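Local structure of polyphenol oxidase, chloroplastic (6ELV) at residues Pro32-Lys35 against Ala41-Asp44; Phe64-Asn69 against Leu104-Thr109; Val125-Lys130 against Gly137-Glu142. The protein catalyses the oxidation of mono- and o-diphenols to o-diquinones as a whole enzyme, of which this chain is the separately produced C-terminal domain. All blocks are in the same frame, centred on the assembly; numbering follows the deposited sequence.

Contact 1: Pro32-Lys35 against Ala41-Asp44; sequences PKQK and AKED
Lys35 bridges from the short helical turn at 34-37 to the backbone of the loop at Ala41, joining two parts of the connection between strands 25-30 and 48-57. Lys35 N bonds back to Pro32 O at 2.9 Å, closing the turn that leads into it. From CB, the lysine chain turns about the CB-CG bond (chi2 -66°) and then runs straight toward the loop. CD is the first atom to approach, 3.9 Å from Ala41 O, and CE follows at 3.3 Å from the same oxygen. The tip completes the approach, NZ donating to Ala41 O at 2.8 Å with a C=O...N angle of 148° and a tilt of 16° from the carbonyl plane. Since NZ also bonds to Lys39 O, two backbone carbonyls grip this ammonium group. A methionine here would probably leave Ala41 O and Lys39 O without their shared donor and let the loop shift. Apolar packing lies beside this polar link: the Ala41 methyl, pointing toward the turn, has CB 3.7 Å from Gln34 O. Farther out, the Gln34 amide meets the Lys42 chain, NE2 lying 3.8 Å from Lys42 CE.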
# COMPACT_ATOMS: atom_id res chain seq x y z
N PRO A 32 -11.60 2.38 6.45
CA PRO A 32 -12.87 2.88 5.92
C PRO A 32 -13.70 3.56 6.99
O PRO A 32 -13.66 3.21 8.17
CB PRO A 32 -13.56 1.61 5.39
CG PRO A 32 -12.43 0.67 5.11
CD PRO A 32 -11.46 0.93 6.22
N LYS A 33 -14.48 4.55 6.56
CA LYS A 33 -15.20 5.42 7.48
C LYS A 33 -16.13 4.66 8.42
O LYS A 33 -16.31 5.06 9.58
CB LYS A 33 -15.99 6.46 6.69
CG LYS A 33 -16.92 5.86 5.65
CD LYS A 33 -17.54 6.92 4.75
CE LYS A 33 -18.45 6.29 3.69
NZ LYS A 33 -18.87 7.28 2.65
N GLN A 34 -16.73 3.55 7.95
CA GLN A 34 -17.64 2.78 8.79
C GLN A 34 -16.94 2.20 10.00
O GLN A 34 -17.58 1.95 11.03
CB GLN A 34 -18.29 1.66 7.99
CG GLN A 34 -19.25 2.12 6.90
CD GLN A 34 -18.57 2.31 5.56
OE1 GLN A 34 -17.33 2.30 5.46
NE2 GLN A 34 -19.37 2.49 4.52
N LYS A 35 -15.63 1.98 9.91
CA LYS A 35 -14.88 1.45 11.04
C LYS A 35 -14.71 2.46 12.17
O LYS A 35 -14.41 2.06 13.29
CB LYS A 35 -13.50 0.97 10.59
CG LYS A 35 -13.50 -0.25 9.69
CD LYS A 35 -14.01 -1.48 10.42
CE LYS A 35 -13.76 -2.72 9.58
NZ LYS A 35 -14.21 -3.96 10.27
N ALA A 41 -17.62 -3.29 11.96
CA ALA A 41 -18.54 -3.08 10.85
C ALA A 41 -18.06 -3.88 9.65
O ALA A 41 -16.86 -3.94 9.37
CB ALA A 41 -18.59 -1.59 10.50
N LYS A 42 -19.00 -4.55 8.98
CA LYS A 42 -18.70 -5.27 7.73
C LYS A 42 -17.66 -6.37 7.93
O LYS A 42 -16.76 -6.54 7.10
CB LYS A 42 -18.28 -4.31 6.61
CG LYS A 42 -19.35 -3.31 6.22
CD LYS A 42 -18.84 -2.44 5.08
CE LYS A 42 -19.80 -1.31 4.74
NZ LYS A 42 -21.05 -1.81 4.12
N GLU A 43 -17.80 -7.15 9.00
CA GLU A 43 -16.76 -8.09 9.39
C GLU A 43 -16.61 -9.28 8.44
O GLU A 43 -15.55 -9.90 8.41
CB GLU A 43 -16.97 -8.58 10.82
N ASP A 44 -17.65 -9.61 7.67
CA ASP A 44 -17.56 -10.71 6.72
C ASP A 44 -17.24 -10.24 5.31
O ASP A 44 -17.48 -10.98 4.34
CB ASP A 44 -18.83 -11.57 6.75
CG ASP A 44 -19.00 -12.28 8.07
OD1 ASP A 44 -18.17 -13.17 8.37
OD2 ASP A 44 -19.94 -11.94 8.81

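Contact 2: Phe64-Asn69 against Leu104-Thr109; sequences FDVYVN and LRLGLT
Val66 and Leu106 form the tight part of this contact, where strand 62-70 faces strand 99-107 across the interior. One methyl does the work: Leu106 CD1 lies 3.7 Å from Val66 CB, 3.8 Å from Val66 CG1 and 4.0 Å from Val66 CG2, so it rests over the branch point of the valine and not against a single methyl. With CG1 anti to the backbone N (chi1 -176°), the valine turns its CB methine side to the leucine, a methyl on each flank. On one flank Leu104 runs alongside, pointing the other way, its CD2 4.1 Å from Val66 CG2.

Packing is looser at the other end. Val68 and Leu108 meet through one methyl pair, CG2 to CD2 at 4.1 Å, just where strand 99-107 has given way to a turn; Leu108 also touches Ile141. The solvent side lies behind the leucines: Arg105 and Gly107, alternating with them, are exposed, and Leu104 and Leu106 are themselves partly exposed, as suits an outermost strand. By contrast, Val66 is buried, with Leu127 and Ile51 also against it.

The Val66 CA to Leu106 CA separation of 9.0 Å, bridged by aliphatic side chains alone, is evidence of facing sheets, not of neighbouring strands: the core packing of a beta sandwich.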
# COMPACT_ATOMS: atom_id res chain seq x y z
N PHE A 64 7.92 -3.78 -6.28
CA PHE A 64 7.94 -3.17 -4.97
C PHE A 64 7.12 -4.02 -4.02
O PHE A 64 6.14 -4.67 -4.42
CB PHE A 64 7.50 -1.69 -4.97
CG PHE A 64 6.06 -1.43 -5.34
CD1 PHE A 64 5.05 -1.51 -4.38
CD2 PHE A 64 5.72 -1.03 -6.62
CE1 PHE A 64 3.73 -1.23 -4.71
CE2 PHE A 64 4.41 -0.75 -6.97
CZ PHE A 64 3.41 -0.85 -6.01
N ASP A 65 7.52 -4.01 -2.76
CA ASP A 65 6.88 -4.79 -1.72
C ASP A 65 6.11 -3.86 -0.79
O ASP A 65 6.47 -2.69 -0.61
CB ASP A 65 7.90 -5.62 -0.94
CG ASP A 65 8.66 -6.60 -1.83
OD1 ASP A 65 8.13 -7.03 -2.89
OD2 ASP A 65 9.78 -6.97 -1.46
N VAL A 66 5.04 -4.38 -0.20
CA VAL A 66 4.13 -3.60 0.63
C VAL A 66 4.05 -4.23 2.01
O VAL A 66 3.83 -5.44 2.13
CB VAL A 66 2.72 -3.55 0.00
CG1 VAL A 66 1.80 -2.65 0.82
CG2 VAL A 66 2.80 -3.09 -1.45
N TYR A 67 4.23 -3.40 3.03
CA TYR A 67 4.15 -3.82 4.43
C TYR A 67 3.16 -2.92 5.17
O TYR A 67 2.90 -1.78 4.77
CB TYR A 67 5.52 -3.74 5.12
CG TYR A 67 6.54 -4.70 4.56
CD1 TYR A 67 7.15 -4.47 3.34
CD2 TYR A 67 6.90 -5.84 5.27
CE1 TYR A 67 8.09 -5.36 2.84
CE2 TYR A 67 7.83 -6.72 4.77
CZ TYR A 67 8.41 -6.49 3.55
OH TYR A 67 9.34 -7.37 3.04
N VAL A 68 2.64 -3.43 6.28
CA VAL A 68 1.72 -2.67 7.13
C VAL A 68 2.18 -2.78 8.57
O VAL A 68 2.65 -3.83 9.01
CB VAL A 68 0.28 -3.21 6.97
CG1 VAL A 68 -0.70 -2.49 7.89
CG2 VAL A 68 -0.18 -3.06 5.53
N ASN A 69 2.01 -1.69 9.33
CA ASN A 69 2.27 -1.74 10.76
C ASN A 69 1.25 -0.88 11.50
O ASN A 69 0.59 -0.02 10.92
CB ASN A 69 3.72 -1.38 11.17
CG ASN A 69 4.07 0.09 10.96
OD1 ASN A 69 4.62 0.46 9.91
ND2 ASN A 69 3.83 0.93 11.96
N LEU A 104 -2.99 -2.20 -7.54
CA LEU A 104 -2.73 -3.38 -6.72
C LEU A 104 -3.70 -3.37 -5.56
O LEU A 104 -3.83 -2.35 -4.88
CB LEU A 104 -1.29 -3.38 -6.19
CG LEU A 104 -0.89 -4.58 -5.33
CD1 LEU A 104 -0.83 -5.86 -6.15
CD2 LEU A 104 0.41 -4.33 -4.59
N ARG A 105 -4.36 -4.50 -5.33
CA ARG A 105 -5.29 -4.64 -4.21
C ARG A 105 -4.83 -5.79 -3.32
O ARG A 105 -4.60 -6.91 -3.82
CB ARG A 105 -6.71 -4.90 -4.69
CG ARG A 105 -7.28 -3.77 -5.51
CD ARG A 105 -8.76 -3.99 -5.80
NE ARG A 105 -9.32 -2.94 -6.66
CZ ARG A 105 -9.23 -2.93 -7.99
NH1 ARG A 105 -8.60 -3.91 -8.62
NH2 ARG A 105 -9.77 -1.94 -8.70
N LEU A 106 -4.73 -5.53 -2.01
CA LEU A 106 -4.23 -6.49 -1.04
C LEU A 106 -5.22 -6.65 0.11
O LEU A 106 -5.70 -5.66 0.67
CB LEU A 106 -2.88 -6.02 -0.47
CG LEU A 106 -1.78 -5.77 -1.50
CD1 LEU A 106 -0.52 -5.26 -0.79
CD2 LEU A 106 -1.49 -7.02 -2.29
N GLY A 107 -5.50 -7.89 0.50
CA GLY A 107 -6.40 -8.11 1.63
C GLY A 107 -5.71 -7.82 2.96
O GLY A 107 -4.58 -8.28 3.21
N LEU A 108 -6.42 -7.09 3.84
CA LEU A 108 -5.88 -6.69 5.13
C LEU A 108 -6.54 -7.33 6.34
O LEU A 108 -6.02 -7.19 7.44
CB LEU A 108 -6.00 -5.18 5.34
CG LEU A 108 -5.20 -4.29 4.41
CD1 LEU A 108 -5.37 -2.86 4.90
CD2 LEU A 108 -3.72 -4.68 4.37
N THR A 109 -7.68 -8.00 6.20
CA THR A 109 -8.45 -8.39 7.39
C THR A 109 -7.63 -9.27 8.32
O THR A 109 -7.52 -8.99 9.53
CB THR A 109 -9.78 -9.02 6.97
OG1 THR A 109 -10.57 -8.01 6.34
CG2 THR A 109 -10.51 -9.59 8.18

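Contact 3: Val125-Lys130 against Gly137-Glu142; sequences VTLVPK and GGIKIE
Matching torsions aim Ile139 and Leu127 at each other: CG1 of Ile139 and CG of Leu127 both stand anti to the carbonyl carbon, chi1 being -52° in Ile139 and -55° in Leu127, and an extended chi2 then carries CD1 toward the facing strand. The two side chains meet tip to tip, Ile139 CD1 lying 3.8 Å from Leu127 CD1. The same isoleucine methyl comes to 4.4 Å from Val125 CG1, a slacker approach, so CD1 is the atom through which Ile139 reaches both residues. Val125 and Leu127, two positions apart, turn to the same face of strand 122-131, whereas Thr126 between them turns away.

The backbones stay well apart, with Val125 CA 8.7 Å from Ile139 CA, and every direct contact is aliphatic. That spacing fits strands of the two opposed sheets of a beta sandwich, 122-131 in one and 135-142 in the other. Leu49, from strand 48-57, packs on Val125 and Ile139 alike, while Val66 borders Val125 and Leu127 on their own sheet. Just before Ile139, Gly137 and Gly138 both face one residue of strand 48-57, forming a classic beta bulge at the start of segment 137-142.

Lys140 and Glu142 alternate with Ile139 and Ile141 and turn to the other face of strand 135-142. There Lys140 NZ pairs with Glu142 OE1 at 3.0 Å, a salt bridge in which the nitrogen sits above the carboxylate, 43° out of its plane. With neither hydrogen bond nor charge joining the segments, the direct attraction between them is probably dispersion and the hydrophobic effect, acting through the Ile139, Leu127 and Val125 side chains.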
# COMPACT_ATOMS: atom_id res chain seq x y z
N VAL A 125 1.31 2.19 6.03
CA VAL A 125 1.66 1.39 4.86
C VAL A 125 3.05 1.80 4.42
O VAL A 125 3.32 2.99 4.23
CB VAL A 125 0.64 1.57 3.73
CG1 VAL A 125 1.06 0.79 2.49
CG2 VAL A 125 -0.74 1.11 4.20
N THR A 126 3.92 0.81 4.22
CA THR A 126 5.28 1.02 3.76
C THR A 126 5.42 0.41 2.37
O THR A 126 5.03 -0.74 2.15
CB THR A 126 6.28 0.37 4.73
OG1 THR A 126 6.15 0.97 6.02
CG2 THR A 126 7.72 0.54 4.28
N LEU A 127 5.98 1.19 1.44
CA LEU A 127 6.26 0.73 0.08
C LEU A 127 7.77 0.65 -0.07
O LEU A 127 8.48 1.63 0.18
CB LEU A 127 5.67 1.69 -0.95
CG LEU A 127 4.17 1.99 -0.83
CD1 LEU A 127 3.75 2.89 -1.96
CD2 LEU A 127 3.37 0.71 -0.84
N VAL A 128 8.26 -0.51 -0.49
CA VAL A 128 9.68 -0.81 -0.55
C VAL A 128 10.05 -1.10 -2.00
O VAL A 128 9.80 -2.20 -2.50
CB VAL A 128 10.04 -2.01 0.33
CG1 VAL A 128 11.53 -2.22 0.36
CG2 VAL A 128 9.47 -1.85 1.76
N PRO A 129 10.64 -0.15 -2.72
CA PRO A 129 11.03 -0.43 -4.10
C PRO A 129 12.19 -1.41 -4.12
O PRO A 129 13.13 -1.31 -3.32
CB PRO A 129 11.41 0.94 -4.65
CG PRO A 129 11.90 1.69 -3.45
CD PRO A 129 11.01 1.22 -2.31
N LYS A 130 12.12 -2.36 -5.04
CA LYS A 130 13.17 -3.34 -5.26
C LYS A 130 13.88 -3.14 -6.59
O LYS A 130 15.11 -3.22 -6.64
CB LYS A 130 12.61 -4.76 -5.15
CG LYS A 130 11.94 -5.05 -3.81
CD LYS A 130 12.91 -4.89 -2.66
CE LYS A 130 13.98 -5.96 -2.67
NZ LYS A 130 14.69 -6.04 -1.37
N GLY A 137 0.18 6.46 -7.61
CA GLY A 137 -0.82 7.51 -7.72
C GLY A 137 -1.51 7.86 -6.41
O GLY A 137 -1.80 9.03 -6.17
N GLY A 138 -1.79 6.86 -5.58
CA GLY A 138 -2.48 7.09 -4.32
C GLY A 138 -2.65 5.78 -3.59
O GLY A 138 -2.40 4.70 -4.13
N ILE A 139 -3.07 5.88 -2.33
CA ILE A 139 -3.28 4.70 -1.48
C ILE A 139 -4.53 4.93 -0.64
O ILE A 139 -4.70 5.99 -0.03
CB ILE A 139 -2.07 4.41 -0.56
CG1 ILE A 139 -0.74 4.32 -1.31
CG2 ILE A 139 -2.28 3.12 0.18
CD1 ILE A 139 0.45 3.97 -0.42
N LYS A 140 -5.40 3.91 -0.56
CA LYS A 140 -6.58 4.00 0.28
C LYS A 140 -6.93 2.59 0.74
O LYS A 140 -6.41 1.60 0.24
CB LYS A 140 -7.75 4.62 -0.47
CG LYS A 140 -8.22 3.80 -1.64
CD LYS A 140 -9.33 4.48 -2.41
CE LYS A 140 -9.76 3.63 -3.60
NZ LYS A 140 -10.96 4.19 -4.26
N ILE A 141 -7.84 2.52 1.71
CA ILE A 141 -8.41 1.26 2.17
C ILE A 141 -9.92 1.33 1.98
O ILE A 141 -10.54 2.34 2.31
CB ILE A 141 -8.05 0.96 3.64
CG1 ILE A 141 -6.53 0.86 3.79
CG2 ILE A 141 -8.73 -0.31 4.12
CD1 ILE A 141 -6.07 0.86 5.23
N GLU A 142 -10.50 0.27 1.44
CA GLU A 142 -11.93 0.28 1.20
C GLU A 142 -12.48 -1.14 1.25
O GLU A 142 -11.74 -2.12 1.34
CB GLU A 142 -12.28 0.98 -0.10
CG GLU A 142 -11.74 0.31 -1.32
CD GLU A 142 -12.00 1.11 -2.58
OE1 GLU A 142 -12.45 2.27 -2.47
OE2 GLU A 142 -11.77 0.57 -3.67

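Along the chain the contacts follow in series, 1, then 2, then 3. Contacts 2 and 3 are two parts of one sandwich core, their centres about 7 Å apart: strands 62-70 and 122-131 are antiparallel neighbours in one sheet, probably bonded through Asp65 O and Val128 N at 2.8 Å, while strands 99-107 and 135-142 belong to the opposing sheet. Contact 1 lies peripherally, its centre about 18 Å from the centre of contact 2 and about 20 Å from that of contact 3, yet Pro32 CD touches Ile141 CG2 at 3.7 Å, tying it to the core. Asp70, ending strand 62-70, binds calcium with Asp72 and Asp120, so this strand leads into the metal site.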